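Local coordinates for protein translation initiation inhibitor (Streptococcus pyogenes, PDB 2EWC) that is of unknown function but belongs to the YjgF family and may act as a translation initiation inhibitor, at residues 80-83 against 84-87; 40-43 against 44-48; 47-50 against 51-55. One frame throughout, in Å; residues are numbered along the deposited sequence.

All three contacts are local, between residues one helical turn apart. Contacts 2 and 3 follow one another along helix 38-54 and share Asp47 and Glu48; contact 1 lies on the neighbouring helix 76-87, its centre about 11 Å from that of contact 2. Contact 2 is the most buried, an isoleucine-phenylalanine pair packed on strand 112-119. Contacts 1 and 3 are partly buried: each has an apolar pair facing inward, but contact 1 adds a lysine and a glutamate whose charged atoms stay beyond salt-bridge distance, and contact 3 a carboxylate between two arginines. Arg86 of contact 1 joins the helices through salt bridges to Asp47 and to Glu50 of contact 3.

Contact 1 (80-83 against 84-87); sequences EKMI and KERF
Ile83 and Phe87, one turn apart on helix 76-87, make the apolar part of this contact: methyl CG2 of Ile83 lies 3.9 Å from CD1 of the Phe87 ring. With chi1 at -76° for CG1, the isoleucine turns CG2 opposite its backbone N, on the side of the next turn, where Phe87 sits. Carbonyl O of Ile83 sits at the ring edge, near its plane, 3.5 Å from Phe87 CD1. Both side chains are buried: Ile83 reaches Phe46 and Phe87 reaches Met49 on helix 38-54, and both touch Met66 of strand 63-70.

Backbone bonds hold the turn. Phe87 N donates to Ile83 O at 2.8 Å, while Arg86 N bonds Met82 O at 3.0 Å and makes a second, weak bond to Ile83 O.

Among the charged side chains, Lys81 and Glu85 are exposed. Lys81, fully extended, passes Glu85 with its methylene CE 3.3 Å from carboxylate OE2; Lys81 NZ stays 4.3 Å from that same Glu85 OE2, beyond a salt bridge, so any attraction is probably diffuse. At the subunit interface, Glu80 forms a salt bridge with Arg13 of the second subunit, and Lys84 NZ bonds weakly to Asp12 O of that subunit. Arg86, bent at chi3 (71°), directs its guanidinium to Asp47 and Glu50 of helix 38-54.

With one face on the sheet and another at the subunit interface, this amphipathic helix forms the crossover of the beta-alpha-beta unit 63-70, 76-87, 93-98 in the YjgF fold.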
# COMPACT_ATOMS: atom_id res chain seq x y z
N GLU B 80 -28.69 -6.08 -14.54
CA GLU B 80 -28.72 -4.91 -13.67
C GLU B 80 -29.70 -3.85 -14.15
O GLU B 80 -30.39 -3.24 -13.32
CB GLU B 80 -27.34 -4.30 -13.52
CG GLU B 80 -26.48 -5.06 -12.54
CD GLU B 80 -25.13 -4.41 -12.32
OE1 GLU B 80 -24.79 -3.48 -13.07
OE2 GLU B 80 -24.42 -4.85 -11.40
N LYS B 81 -29.75 -3.64 -15.47
CA LYS B 81 -30.72 -2.74 -16.10
C LYS B 81 -32.16 -3.21 -15.81
O LYS B 81 -33.03 -2.40 -15.49
CB LYS B 81 -30.50 -2.65 -17.63
CG LYS B 81 -31.56 -1.81 -18.35
CD LYS B 81 -31.43 -1.81 -19.91
CE LYS B 81 -32.55 -0.92 -20.51
NZ LYS B 81 -32.62 -0.91 -22.01
N MSE B 82 -32.39 -4.51 -15.95
CA MSE B 82 -33.71 -5.10 -15.76
C MSE B 82 -34.14 -5.07 -14.29
O MSE B 82 -35.32 -4.90 -13.98
CB MSE B 82 -33.70 -6.53 -16.29
CG MSE B 82 -34.73 -6.81 -17.37
SE MSE B 82 -34.82 -5.63 -18.77
CE MSE B 82 -35.23 -4.10 -18.01
N ILE B 83 -33.17 -5.26 -13.40
CA ILE B 83 -33.40 -5.16 -11.96
C ILE B 83 -33.89 -3.74 -11.59
O ILE B 83 -34.88 -3.58 -10.88
CB ILE B 83 -32.14 -5.55 -11.18
CG1 ILE B 83 -31.97 -7.08 -11.20
CG2 ILE B 83 -32.20 -5.03 -9.71
CD1 ILE B 83 -30.65 -7.56 -10.60
N LYS B 84 -33.21 -2.73 -12.12
CA LYS B 84 -33.52 -1.35 -11.78
C LYS B 84 -34.93 -0.99 -12.26
O LYS B 84 -35.65 -0.30 -11.55
CB LYS B 84 -32.42 -0.40 -12.26
CG LYS B 84 -31.14 -0.63 -11.46
CD LYS B 84 -30.11 0.42 -11.64
CE LYS B 84 -29.08 0.01 -12.64
NZ LYS B 84 -28.38 1.23 -13.15
N GLU B 85 -35.33 -1.53 -13.40
CA GLU B 85 -36.69 -1.32 -13.93
C GLU B 85 -37.79 -2.09 -13.17
O GLU B 85 -38.92 -1.61 -13.05
CB GLU B 85 -36.74 -1.65 -15.42
CG GLU B 85 -35.93 -0.68 -16.32
CD GLU B 85 -35.98 -1.06 -17.81
OE1 GLU B 85 -36.75 -2.00 -18.13
OE2 GLU B 85 -35.26 -0.43 -18.64
N ARG B 86 -37.47 -3.27 -12.65
CA ARG B 86 -38.49 -4.12 -12.01
C ARG B 86 -38.56 -4.12 -10.48
O ARG B 86 -39.62 -4.40 -9.91
CB ARG B 86 -38.39 -5.54 -12.56
CG ARG B 86 -38.78 -5.54 -14.02
CD ARG B 86 -38.77 -6.92 -14.55
NE ARG B 86 -39.87 -7.70 -14.01
CZ ARG B 86 -40.32 -8.81 -14.57
NH1 ARG B 86 -39.76 -9.26 -15.70
NH2 ARG B 86 -41.31 -9.47 -14.02
N PHE B 87 -37.44 -3.80 -9.82
CA PHE B 87 -37.36 -3.76 -8.35
C PHE B 87 -37.57 -2.37 -7.73
O PHE B 87 -37.75 -2.25 -6.52
CB PHE B 87 -36.03 -4.34 -7.86
CG PHE B 87 -35.95 -5.84 -7.93
CD1 PHE B 87 -35.75 -6.49 -9.15
CD2 PHE B 87 -36.04 -6.60 -6.76
CE1 PHE B 87 -35.64 -7.87 -9.22
CE2 PHE B 87 -35.95 -8.00 -6.81
CZ PHE B 87 -35.74 -8.64 -8.03

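Contact 2 (40-43 against 44-48); sequences SQIN and GAFDE
Ile42 overlaps the ring of Phe46 with its CG2 methyl, which sits 3.6 Å from CE2 and 3.9 Å from CD2 of that ring. The pair belongs to the apolar face of helix 38-54, one of the two helices that pack on the mixed sheet of this YjgF-family fold. The two side chains run side by side in the same direction, and the chi1 of Ile42 (-65°, measured to CG1) makes CG2 the branch nearer the phenylalanine. Ala45 joins them on the sheet: Ile42 and Ala45 touch Phe112, and Ala45 and Phe46 touch Val114, both on strand 112-119. Phe46 also meets Arg86 of helix 76-87.

Beneath the side chains the helix is regular. Ser40 O accepts from Gly44 N and Gln41 O from Ala45 N, each at 2.8 Å, followed by Phe46 N to Ile42 O at 3.0 Å. In the buried amide of Gln41, NE2 donates to Gln36 O, just before the helix, and to Gly109 O, while OE1 accepts from Leu111 N; the last two tie the helix to the loop ahead of strand 112-119.

On the outer side, Asp47 N donates to Asn43 O at 2.9 Å.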
# COMPACT_ATOMS: atom_id res chain seq x y z
N SER B 40 -34.65 -10.96 -22.59
CA SER B 40 -35.96 -11.62 -22.51
C SER B 40 -35.98 -12.80 -21.54
O SER B 40 -36.99 -13.05 -20.89
CB SER B 40 -36.43 -12.08 -23.89
OG SER B 40 -36.40 -11.02 -24.82
N GLN B 41 -34.86 -13.52 -21.44
CA GLN B 41 -34.78 -14.67 -20.52
C GLN B 41 -34.66 -14.20 -19.10
O GLN B 41 -35.16 -14.85 -18.20
CB GLN B 41 -33.63 -15.63 -20.87
CG GLN B 41 -33.87 -16.35 -22.16
CD GLN B 41 -32.97 -17.54 -22.34
OE1 GLN B 41 -32.43 -18.08 -21.38
NE2 GLN B 41 -32.81 -17.96 -23.58
N ILE B 42 -34.00 -13.06 -18.92
CA ILE B 42 -33.92 -12.42 -17.62
C ILE B 42 -35.31 -11.95 -17.16
O ILE B 42 -35.72 -12.27 -16.04
CB ILE B 42 -32.89 -11.27 -17.59
CG1 ILE B 42 -31.46 -11.83 -17.82
CG2 ILE B 42 -32.98 -10.50 -16.24
CD1 ILE B 42 -30.42 -10.78 -18.17
N ASN B 43 -36.03 -11.22 -18.03
CA ASN B 43 -37.44 -10.88 -17.75
C ASN B 43 -38.34 -12.10 -17.52
O ASN B 43 -39.19 -12.07 -16.65
CB ASN B 43 -38.04 -9.99 -18.84
CG ASN B 43 -37.56 -8.55 -18.74
OD1 ASN B 43 -37.18 -7.93 -19.75
ND2 ASN B 43 -37.54 -8.02 -17.53
N GLY B 44 -38.16 -13.14 -18.32
CA GLY B 44 -38.89 -14.38 -18.15
C GLY B 44 -38.59 -15.02 -16.80
O GLY B 44 -39.49 -15.52 -16.14
N ALA B 45 -37.33 -15.01 -16.38
CA ALA B 45 -37.01 -15.62 -15.10
C ALA B 45 -37.70 -14.83 -13.97
O ALA B 45 -38.26 -15.43 -13.06
CB ALA B 45 -35.53 -15.66 -14.89
N PHE B 46 -37.66 -13.50 -14.05
CA PHE B 46 -38.24 -12.65 -13.01
C PHE B 46 -39.78 -12.72 -13.01
O PHE B 46 -40.40 -12.53 -11.96
CB PHE B 46 -37.78 -11.20 -13.15
CG PHE B 46 -36.34 -10.95 -12.75
CD1 PHE B 46 -35.74 -11.65 -11.71
CD2 PHE B 46 -35.60 -9.95 -13.37
CE1 PHE B 46 -34.42 -11.39 -11.32
CE2 PHE B 46 -34.27 -9.69 -12.99
CZ PHE B 46 -33.69 -10.41 -11.97
N ASP B 47 -40.38 -12.95 -14.19
CA ASP B 47 -41.83 -13.20 -14.28
C ASP B 47 -42.20 -14.48 -13.51
O ASP B 47 -43.23 -14.49 -12.81
CB ASP B 47 -42.30 -13.37 -15.73
CG ASP B 47 -42.26 -12.07 -16.54
OD1 ASP B 47 -42.18 -10.95 -15.97
OD2 ASP B 47 -42.36 -12.18 -17.80
N GLU B 48 -41.40 -15.56 -13.64
CA GLU B 48 -41.64 -16.77 -12.85
C GLU B 48 -41.49 -16.50 -11.35
O GLU B 48 -42.33 -16.95 -10.55
CB GLU B 48 -40.75 -17.96 -13.25
CG GLU B 48 -41.48 -19.14 -13.95
CD GLU B 48 -40.95 -20.56 -13.56
OE1 GLU B 48 -39.69 -20.83 -13.54
OE2 GLU B 48 -41.81 -21.44 -13.31

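Contact 3 (47-50 against 51-55); sequences DEME and RRLAL
Glu48 lies between Arg51 and Arg52 and gives this contact its salt-bridge network. Its OE2 takes a hydrogen bond from NH2 of Arg51 at 3.0 Å, with an N-H...O angle of 155°. The oxygen lies at the edge of the Arg51 guanidinium, close to its plane, and is approached on its anti side, 29° out of the carboxylate plane; carboxylate and guanidinium planes are 25° apart. Arg52 is met differently: Glu48 OE2 stands over one face of its guanidinium, and the 3.7 Å to NH2 of Arg52 is a long ion pair at which no N-H points. A water accepts from Arg52 NH2 at 3.1 Å and donates weakly to Glu48 OE1, which also takes a hydrogen bond from Val31 N.

Apolar contact falls to Met49, a selenomethionine, and Leu53. They point the same way, Met49 CG lying 4.0 Å from Leu53 CD1, and both side chains reach Leu60. Met49 swings CG away from its N, toward the following turn.

Backbone bonds continue the helix, as in Leu53 N to Met49 O at 3.0 Å.

Asp8 also bridges both arginines, so two carboxylates face two guanidiniums; their charges probably balance, which would favour ionised Glu48 and tether the end of helix 38-54 to strand 5-10.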
# COMPACT_ATOMS: atom_id res chain seq x y z
N ASP B 47 -40.38 -12.95 -14.19
CA ASP B 47 -41.83 -13.20 -14.28
C ASP B 47 -42.20 -14.48 -13.51
O ASP B 47 -43.23 -14.49 -12.81
CB ASP B 47 -42.30 -13.37 -15.73
CG ASP B 47 -42.26 -12.07 -16.54
OD1 ASP B 47 -42.18 -10.95 -15.97
OD2 ASP B 47 -42.36 -12.18 -17.80
N GLU B 48 -41.40 -15.56 -13.64
CA GLU B 48 -41.64 -16.77 -12.85
C GLU B 48 -41.49 -16.50 -11.35
O GLU B 48 -42.33 -16.95 -10.55
CB GLU B 48 -40.75 -17.96 -13.25
CG GLU B 48 -41.48 -19.14 -13.95
CD GLU B 48 -40.95 -20.56 -13.56
OE1 GLU B 48 -39.69 -20.83 -13.54
OE2 GLU B 48 -41.81 -21.44 -13.31
N MSE B 49 -40.43 -15.76 -10.99
CA MSE B 49 -40.18 -15.39 -9.59
C MSE B 49 -41.41 -14.66 -9.01
O MSE B 49 -41.87 -15.00 -7.91
CB MSE B 49 -38.90 -14.55 -9.46
CG MSE B 49 -38.56 -14.15 -8.03
SE MSE B 49 -36.95 -13.32 -7.78
CE MSE B 49 -37.09 -11.92 -8.85
N GLU B 50 -41.93 -13.67 -9.75
CA GLU B 50 -43.14 -12.95 -9.35
C GLU B 50 -44.36 -13.86 -9.27
O GLU B 50 -45.18 -13.72 -8.35
CB GLU B 50 -43.44 -11.79 -10.31
CG GLU B 50 -42.45 -10.64 -10.22
CD GLU B 50 -42.88 -9.41 -11.00
OE1 GLU B 50 -43.18 -9.54 -12.22
OE2 GLU B 50 -42.92 -8.32 -10.38
N ARG B 51 -44.51 -14.76 -10.25
CA ARG B 51 -45.61 -15.71 -10.27
C ARG B 51 -45.58 -16.54 -9.01
O ARG B 51 -46.60 -16.71 -8.36
CB ARG B 51 -45.53 -16.66 -11.48
CG ARG B 51 -46.71 -17.66 -11.53
CD ARG B 51 -46.63 -18.67 -12.68
NE ARG B 51 -45.51 -19.58 -12.53
CZ ARG B 51 -45.50 -20.68 -11.77
NH1 ARG B 51 -46.57 -21.06 -11.09
NH2 ARG B 51 -44.38 -21.42 -11.71
N ARG B 52 -44.42 -17.07 -8.66
CA ARG B 52 -44.33 -17.95 -7.50
C ARG B 52 -44.58 -17.18 -6.21
O ARG B 52 -45.30 -17.64 -5.35
CB ARG B 52 -43.00 -18.69 -7.48
CG ARG B 52 -43.00 -19.95 -8.35
CD ARG B 52 -41.57 -20.34 -8.70
NE ARG B 52 -41.49 -21.63 -9.40
CZ ARG B 52 -40.37 -22.15 -9.89
NH1 ARG B 52 -39.21 -21.49 -9.80
NH2 ARG B 52 -40.41 -23.34 -10.50
N LEU B 53 -43.99 -15.99 -6.10
CA LEU B 53 -44.19 -15.13 -4.96
C LEU B 53 -45.67 -14.74 -4.77
O LEU B 53 -46.13 -14.60 -3.62
CB LEU B 53 -43.30 -13.88 -5.07
CG LEU B 53 -41.80 -14.09 -4.87
CD1 LEU B 53 -41.04 -12.81 -5.22
CD2 LEU B 53 -41.51 -14.51 -3.43
N ALA B 54 -46.39 -14.55 -5.87
CA ALA B 54 -47.81 -14.24 -5.81
C ALA B 54 -48.66 -15.37 -5.19
O ALA B 54 -49.75 -15.12 -4.68
CB ALA B 54 -48.35 -13.85 -7.21
N LEU B 55 -48.17 -16.61 -5.21
CA LEU B 55 -48.87 -17.72 -4.54
C LEU B 55 -49.05 -17.50 -3.02
O LEU B 55 -49.95 -18.06 -2.40
CB LEU B 55 -48.14 -19.04 -4.81
CG LEU B 55 -48.11 -19.43 -6.30
CD1 LEU B 55 -47.13 -20.54 -6.59
CD2 LEU B 55 -49.51 -19.81 -6.79
O HOH W 1 -38.12 -23.77 -12.55